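Local coordinates for protein Bm4233, isoform b (Brugia malayi, PDB 6ANY) that probably binds sterols and related lipids as a venom allergen-like protein of the CAP family, and is a vaccine candidate for lymphatic filariasis, at residues 68-73 against 81-86; 105-110 against 132-137. One frame throughout, in Å; residues are numbered along the deposited sequence.

Interaction 1: 68-73 against 81-86; sequences FGHSPR and ENVYAY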
loop_
_atom_site.group_PDB
_atom_site.type_symbol
_atom_site.label_atom_id
_atom_site.label_comp_id
_atom_site.label_asym_id
_atom_site.label_seq_id
_atom_site.Cartn_x
_atom_site.Cartn_y
_atom_site.Cartn_z
ATOM N N PHE A 68 -10.423 -12.158 9.084
ATOM C CA PHE A 68 -10.055 -11.897 7.701
ATOM C C PHE A 68 -11.184 -11.178 7.028
ATOM O O PHE A 68 -12.075 -11.814 6.401
ATOM C CB PHE A 68 -9.763 -13.215 6.967
ATOM C CG PHE A 68 -9.326 -13.022 5.562
ATOM C CD1 PHE A 68 -8.144 -12.288 5.254
ATOM C CD2 PHE A 68 -10.082 -13.504 4.508
ATOM C CE1 PHE A 68 -7.758 -12.093 3.937
ATOM C CE2 PHE A 68 -9.662 -13.325 3.151
ATOM C CZ PHE A 68 -8.495 -12.641 2.872
ATOM N N GLY A 69 -11.175 -9.860 7.149
ATOM C CA GLY A 69 -12.202 -9.018 6.525
ATOM C C GLY A 69 -11.942 -7.564 6.830
ATOM O O GLY A 69 -11.053 -7.204 7.605
ATOM N N HIS A 70 -12.767 -6.713 6.258
ATOM C CA HIS A 70 -12.654 -5.301 6.526
ATOM C C HIS A 70 -13.202 -4.893 7.902
ATOM O O HIS A 70 -14.241 -5.394 8.372
ATOM C CB HIS A 70 -13.369 -4.471 5.423
ATOM C CG HIS A 70 -12.540 -4.287 4.180
ATOM N ND1 HIS A 70 -11.313 -3.641 4.201
ATOM C CD2 HIS A 70 -12.744 -4.680 2.890
ATOM C CE1 HIS A 70 -10.819 -3.616 2.973
ATOM N NE2 HIS A 70 -11.655 -4.255 2.164
ATOM N N SER A 71 -12.600 -3.860 8.476
ATOM C CA SER A 71 -13.150 -3.251 9.650
ATOM C C SER A 71 -14.388 -2.507 9.239
ATOM O O SER A 71 -14.585 -2.285 8.075
ATOM C CB SER A 71 -12.163 -2.370 10.391
ATOM O OG SER A 71 -11.694 -1.300 9.636
ATOM N N PRO A 72 -15.240 -2.145 10.185
ATOM C CA PRO A 72 -16.481 -1.461 9.819
ATOM C C PRO A 72 -16.197 -0.118 9.176
ATOM O O PRO A 72 -15.189 0.536 9.542
ATOM C CB PRO A 72 -17.153 -1.215 11.193
ATOM C CG PRO A 72 -16.646 -2.287 12.091
ATOM C CD PRO A 72 -15.205 -2.462 11.642
ATOM N N ARG A 73 -17.074 0.304 8.265
ATOM C CA ARG A 73 -16.938 1.590 7.528
ATOM C C ARG A 73 -16.711 2.793 8.433
ATOM O O ARG A 73 -15.827 3.603 8.175
ATOM C CB ARG A 73 -18.192 1.876 6.664
ATOM C CG ARG A 73 -18.003 1.749 5.155
ATOM C CD ARG A 73 -18.346 0.344 4.612
ATOM N NE ARG A 73 -18.634 0.274 3.162
ATOM C CZ ARG A 73 -17.773 0.534 2.165
ATOM N NH1 ARG A 73 -16.517 0.920 2.395
ATOM N NH2 ARG A 73 -18.186 0.419 0.901
ATOM N N GLU A 81 -8.082 0.750 3.399
ATOM C CA GLU A 81 -7.707 -0.460 4.157
ATOM C C GLU A 81 -7.428 -1.645 3.283
ATOM O O GLU A 81 -8.196 -1.929 2.430
ATOM C CB GLU A 81 -8.789 -0.806 5.198
ATOM C CG GLU A 81 -8.502 -2.070 6.033
ATOM C CD GLU A 81 -9.602 -2.323 7.021
ATOM O OE1 GLU A 81 -10.644 -2.901 6.605
ATOM O OE2 GLU A 81 -9.484 -1.894 8.190
ATOM N N ASN A 82 -6.298 -2.340 3.500
ATOM C CA ASN A 82 -5.923 -3.554 2.798
ATOM C C ASN A 82 -5.744 -4.641 3.882
ATOM O O ASN A 82 -5.213 -4.373 4.955
ATOM C CB ASN A 82 -4.632 -3.360 2.028
ATOM C CG ASN A 82 -4.817 -2.716 0.622
ATOM O OD1 ASN A 82 -5.924 -2.717 0.078
ATOM N ND2 ASN A 82 -3.686 -2.343 -0.028
ATOM N N VAL A 83 -6.196 -5.862 3.583
ATOM C CA VAL A 83 -6.243 -6.997 4.496
ATOM C C VAL A 83 -5.549 -8.178 3.869
ATOM O O VAL A 83 -5.771 -8.491 2.731
ATOM C CB VAL A 83 -7.706 -7.422 4.778
ATOM C CG1 VAL A 83 -7.710 -8.582 5.705
ATOM C CG2 VAL A 83 -8.549 -6.231 5.340
ATOM N N TYR A 84 -4.644 -8.802 4.622
ATOM C CA TYR A 84 -3.901 -9.977 4.160
ATOM C C TYR A 84 -3.879 -11.034 5.260
ATOM O O TYR A 84 -3.774 -10.711 6.414
ATOM C CB TYR A 84 -2.469 -9.593 3.762
ATOM C CG TYR A 84 -1.471 -10.747 3.652
ATOM C CD1 TYR A 84 -1.285 -11.408 2.479
ATOM C CD2 TYR A 84 -0.713 -11.153 4.751
ATOM C CE1 TYR A 84 -0.380 -12.477 2.363
ATOM C CE2 TYR A 84 0.185 -12.215 4.671
ATOM C CZ TYR A 84 0.390 -12.842 3.488
ATOM O OH TYR A 84 1.276 -13.911 3.424
ATOM N N ALA A 85 -3.990 -12.302 4.882
ATOM C CA ALA A 85 -3.839 -13.428 5.811
ATOM C C ALA A 85 -3.025 -14.584 5.222
ATOM O O ALA A 85 -2.942 -14.777 4.011
ATOM C CB ALA A 85 -5.163 -13.959 6.281
ATOM N N TYR A 86 -2.385 -15.298 6.112
ATOM C CA TYR A 86 -1.731 -16.506 5.772
ATOM C C TYR A 86 -2.152 -17.534 6.755
ATOM O O TYR A 86 -2.008 -17.315 7.965
ATOM C CB TYR A 86 -0.204 -16.371 5.891
ATOM C CG TYR A 86 0.517 -17.511 5.280
ATOM C CD1 TYR A 86 0.790 -17.539 3.900
ATOM C CD2 TYR A 86 0.914 -18.578 6.046
ATOM C CE1 TYR A 86 1.484 -18.594 3.324
ATOM C CE2 TYR A 86 1.608 -19.670 5.477
ATOM C CZ TYR A 86 1.878 -19.671 4.116
ATOM O OH TYR A 86 2.581 -20.716 3.546
#
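The carboxylate of Glu-81 is held by the loop that carries His-70 and Ser-71. His-70 ND1 donates to Glu-81 OE1 over 2.6 Å with an N-H...O angle of 158°, meeting the anti lone pair; imidazole and carboxylate lie almost in one plane, so the bond runs edge to edge. The syn lone pair of the same oxygen takes the backbone N-H of Ser-71 (Ser-71 N to Glu-81 OE1, 2.9 Å). The second oxygen, OE2, receives the hydroxyl of Ser-71, with OG 2.7 Å away and 20° out of the carboxylate plane. Glu-81 OE2 is also hydrogen-bonded to His-165 NE2 on the adjoining strand 159-167, so four bonds in all fix the rotation of the group. Glu-81 reaches this site by a straight chain, CG anti to the backbone N (chi1 179°) and no bend at the next bond.

A Gly-His-Ser loop facing the Glu-Asn-Val start of a strand matches conserved sequence motifs of the CAP family, whose fold is an alpha-beta-alpha sandwich. In relatives, the histidine and glutamate equivalent to His-70 and Glu-81 form half of a conserved tetrad in the central cavity, where some members bind divalent metals.

Beyond the polar end, the loop runs roughly antiparallel to strand 80-87, and side chains rather than strand pairing make the contact. Val-83 turns its two methyls to different neighbours: CG2 lies 3.5 Å from Gly-69 O, which is itself hydrogen-bonded to Trp-62 NE1 of helix 53-63, while CG1 approaches Phe-68 CD1 at 3.8 Å. That ring atom also rests on Ala-85, with Phe-68 CD1 3.6 Å from Ala-85 CB. Farther along the ring rim comes the carbonyl carbon of Tyr-84, and Trp-87 packs edge-to-face with Phe-68.

Interaction 2: 105-110 against 132-137; sequences KSWWSE and VLHFTQ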
loop_
_atom_site.group_PDB
_atom_site.type_symbol
_atom_site.label_atom_id
_atom_site.label_comp_id
_atom_site.label_asym_id
_atom_site.label_seq_id
_atom_site.Cartn_x
_atom_site.Cartn_y
_atom_site.Cartn_z
ATOM N N LYS A 105 3.462 -7.753 -1.265
ATOM C CA LYS A 105 3.690 -8.539 -2.517
ATOM C C LYS A 105 2.371 -9.159 -3.002
ATOM O O LYS A 105 2.057 -9.164 -4.194
ATOM C CB LYS A 105 4.693 -9.653 -2.275
ATOM C CG LYS A 105 6.123 -9.245 -2.491
ATOM C CD LYS A 105 7.106 -10.160 -1.780
ATOM C CE LYS A 105 7.081 -11.525 -2.406
ATOM N NZ LYS A 105 7.810 -12.451 -1.486
ATOM N N SER A 106 1.581 -9.622 -2.079
ATOM C CA SER A 106 0.309 -10.227 -2.403
ATOM C C SER A 106 -0.675 -9.215 -2.979
ATOM O O SER A 106 -1.174 -9.378 -4.050
ATOM C CB SER A 106 -0.296 -10.884 -1.188
ATOM O OG SER A 106 -1.569 -11.331 -1.512
ATOM N N TRP A 107 -0.863 -8.129 -2.296
ATOM C CA TRP A 107 -1.723 -7.014 -2.814
ATOM C C TRP A 107 -1.237 -6.473 -4.153
ATOM O O TRP A 107 -2.023 -6.272 -5.115
ATOM C CB TRP A 107 -1.801 -5.879 -1.785
ATOM C CG TRP A 107 -2.359 -6.336 -0.450
ATOM C CD1 TRP A 107 -3.222 -7.342 -0.252
ATOM C CD2 TRP A 107 -2.035 -5.820 0.859
ATOM N NE1 TRP A 107 -3.538 -7.474 1.107
ATOM C CE2 TRP A 107 -2.802 -6.550 1.807
ATOM C CE3 TRP A 107 -1.182 -4.830 1.320
ATOM C CZ2 TRP A 107 -2.725 -6.312 3.177
ATOM C CZ3 TRP A 107 -1.106 -4.594 2.671
ATOM C CH2 TRP A 107 -1.861 -5.368 3.586
ATOM N N TRP A 108 0.060 -6.247 -4.207
ATOM C CA TRP A 108 0.680 -5.669 -5.393
ATOM C C TRP A 108 0.591 -6.608 -6.579
ATOM O O TRP A 108 0.464 -6.131 -7.742
ATOM C CB TRP A 108 2.133 -5.274 -5.119
ATOM C CG TRP A 108 2.668 -4.383 -6.193
ATOM C CD1 TRP A 108 3.272 -4.787 -7.380
ATOM C CD2 TRP A 108 2.609 -2.943 -6.237
ATOM N NE1 TRP A 108 3.596 -3.669 -8.117
ATOM C CE2 TRP A 108 3.209 -2.537 -7.444
ATOM C CE3 TRP A 108 2.099 -1.965 -5.387
ATOM C CZ2 TRP A 108 3.371 -1.210 -7.775
ATOM C CZ3 TRP A 108 2.259 -0.646 -5.735
ATOM C CH2 TRP A 108 2.847 -0.288 -6.925
ATOM N N SER A 109 0.584 -7.927 -6.321
ATOM C CA SER A 109 0.559 -8.910 -7.395
ATOM C C SER A 109 -0.711 -8.807 -8.245
ATOM O O SER A 109 -0.786 -9.386 -9.340
ATOM C CB SER A 109 0.655 -10.361 -6.842
ATOM O OG SER A 109 -0.612 -10.803 -6.270
ATOM N N GLU A 110 -1.725 -8.097 -7.751
ATOM C CA GLU A 110 -2.918 -7.787 -8.556
ATOM C C GLU A 110 -2.607 -7.094 -9.871
ATOM O O GLU A 110 -3.361 -7.276 -10.857
ATOM C CB GLU A 110 -3.961 -6.982 -7.753
ATOM C CG GLU A 110 -4.629 -7.788 -6.677
ATOM C CD GLU A 110 -5.467 -6.977 -5.736
ATOM O OE1 GLU A 110 -5.452 -5.733 -5.801
ATOM O OE2 GLU A 110 -6.161 -7.597 -4.898
ATOM N N VAL A 132 -8.544 -5.238 -8.260
ATOM C CA VAL A 132 -7.201 -4.696 -8.301
ATOM C C VAL A 132 -7.097 -3.588 -7.268
ATOM O O VAL A 132 -6.095 -2.852 -7.247
ATOM C CB VAL A 132 -6.886 -4.143 -9.704
ATOM C CG1 VAL A 132 -6.859 -5.282 -10.708
ATOM C CG2 VAL A 132 -7.915 -3.085 -10.082
ATOM N N LEU A 133 -8.116 -3.493 -6.400
ATOM C CA LEU A 133 -8.213 -2.430 -5.433
ATOM C C LEU A 133 -7.156 -2.440 -4.349
ATOM O O LEU A 133 -6.862 -1.359 -3.799
ATOM C CB LEU A 133 -9.626 -2.363 -4.805
ATOM C CG LEU A 133 -10.696 -1.857 -5.829
ATOM C CD1 LEU A 133 -12.111 -1.769 -5.214
ATOM C CD2 LEU A 133 -10.321 -0.466 -6.425
ATOM N N HIS A 134 -6.569 -3.616 -4.045
ATOM C CA HIS A 134 -5.496 -3.651 -3.065
ATOM C C HIS A 134 -4.251 -2.970 -3.675
ATOM O O HIS A 134 -3.628 -2.110 -3.072
ATOM C CB HIS A 134 -5.200 -5.063 -2.563
ATOM C CG HIS A 134 -6.397 -5.789 -2.087
ATOM N ND1 HIS A 134 -7.118 -6.633 -2.900
ATOM C CD2 HIS A 134 -7.072 -5.723 -0.913
ATOM C CE1 HIS A 134 -8.172 -7.072 -2.237
ATOM N NE2 HIS A 134 -8.174 -6.523 -1.035
ATOM N N PHE A 135 -3.937 -3.358 -4.892
ATOM C CA PHE A 135 -2.863 -2.808 -5.655
ATOM C C PHE A 135 -3.089 -1.287 -5.883
ATOM O O PHE A 135 -2.191 -0.513 -5.702
ATOM C CB PHE A 135 -2.755 -3.516 -7.010
ATOM C CG PHE A 135 -2.092 -2.677 -8.056
ATOM C CD1 PHE A 135 -0.760 -2.393 -7.980
ATOM C CD2 PHE A 135 -2.820 -2.176 -9.118
ATOM C CE1 PHE A 135 -0.130 -1.609 -8.952
ATOM C CE2 PHE A 135 -2.237 -1.353 -10.053
ATOM C CZ PHE A 135 -0.902 -1.048 -9.960
ATOM N N THR A 136 -4.297 -0.877 -6.254
ATOM C CA THR A 136 -4.551 0.514 -6.596
ATOM C C THR A 136 -4.351 1.426 -5.397
ATOM O O THR A 136 -3.725 2.474 -5.540
ATOM C CB THR A 136 -5.880 0.710 -7.297
ATOM O OG1 THR A 136 -6.957 0.178 -6.526
ATOM C CG2 THR A 136 -5.869 0.092 -8.746
ATOM N N GLN A 137 -4.703 0.952 -4.196
ATOM C CA GLN A 137 -4.459 1.700 -2.974
ATOM C C GLN A 137 -2.965 1.816 -2.726
ATOM O O GLN A 137 -2.496 2.865 -2.326
ATOM C CB GLN A 137 -5.185 1.051 -1.817
ATOM C CG GLN A 137 -4.961 1.650 -0.466
ATOM C CD GLN A 137 -5.428 3.079 -0.381
ATOM O OE1 GLN A 137 -6.592 3.346 0.004
ATOM N NE2 GLN A 137 -4.526 4.012 -0.669
#
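Glu-110 OE1 accepts two backbone N-H groups from the first turn of helix 133-138. The sounder bond comes from Phe-135 N, 3.0 Å from Glu-110 OE1 at an N-H...O angle of 168°, and reaches the oxygen from above the carboxylate plane. His-134 N lies equally close to it, but its bond is strongly bent and weak. The other oxygen, OE2, meets the edge of the His-134 ring at ND1 and lies near the ring plane; the modelled separation is too short to be taken literally, so the details of this bond are doubtful. Carboxylate and imidazole planes are turned well away from one another. The firm hold is thus on Phe-135 N, with His-134 drawn in by a weak backbone bond and a ring contact; Glu-110 has its CG set beside the backbone N (chi1 -70°) and the rest of the chain extended toward the helix start.

His-134 belongs to the HFTQ sequence of the CAP1 signature. It and Glu-110 probably correspond to the second histidine-glutamate pair of the cavity tetrad known in CAP relatives.

Around this polar centre the packing is largely aromatic. Trp-107 CB touches His-134 CB at 3.6 Å; their rings are nearly parallel but slid apart, so they scarcely overlap. Trp-107 O sits 3.4 Å from Phe-135 CB. Phe-135 sends the CD1-CE1 edge of its ring onto a face of Trp-108 in a T-shaped stack, the planes at 84° and Phe-135 CE1 3.7 Å from Trp-108 CZ2.

Helix 99-108 lies between the sheet and helix 10-28: Trp-107 leans on strands 80-87 and 159-167 and bonds through NE1 to Val-83 O, whereas Trp-108 stacks with Phe-23 and touches Leu-27. Helix 133-138 meets the same two strands through Gln-137, against Asn-82 and Tyr-166.

Interaction 1 closes before interaction 2 opens along the chain, and their centres lie 13 Å apart within the same CAP domain. Strand 80-87 joins them: side chains on one of its faces meet the 68-73 loop, while Asn-82 and Tyr-84 point to the other side, toward the helices. Asn-82 ND2 probably hydrogen-bonds His-134 O (3.1 Å), and Tyr-84 CB packs 3.3 Å from Trp-107 CZ2. The two histidine-glutamate pairs converge, with His-70 NE2 and His-134 NE2 5.2 Å apart. Each histidine ring has a glutamate at its ND1 edge, which probably helps to orient it, consistent with the cavity tetrad of CAP proteins being assembled from a loop-strand contact and a helix-helix contact.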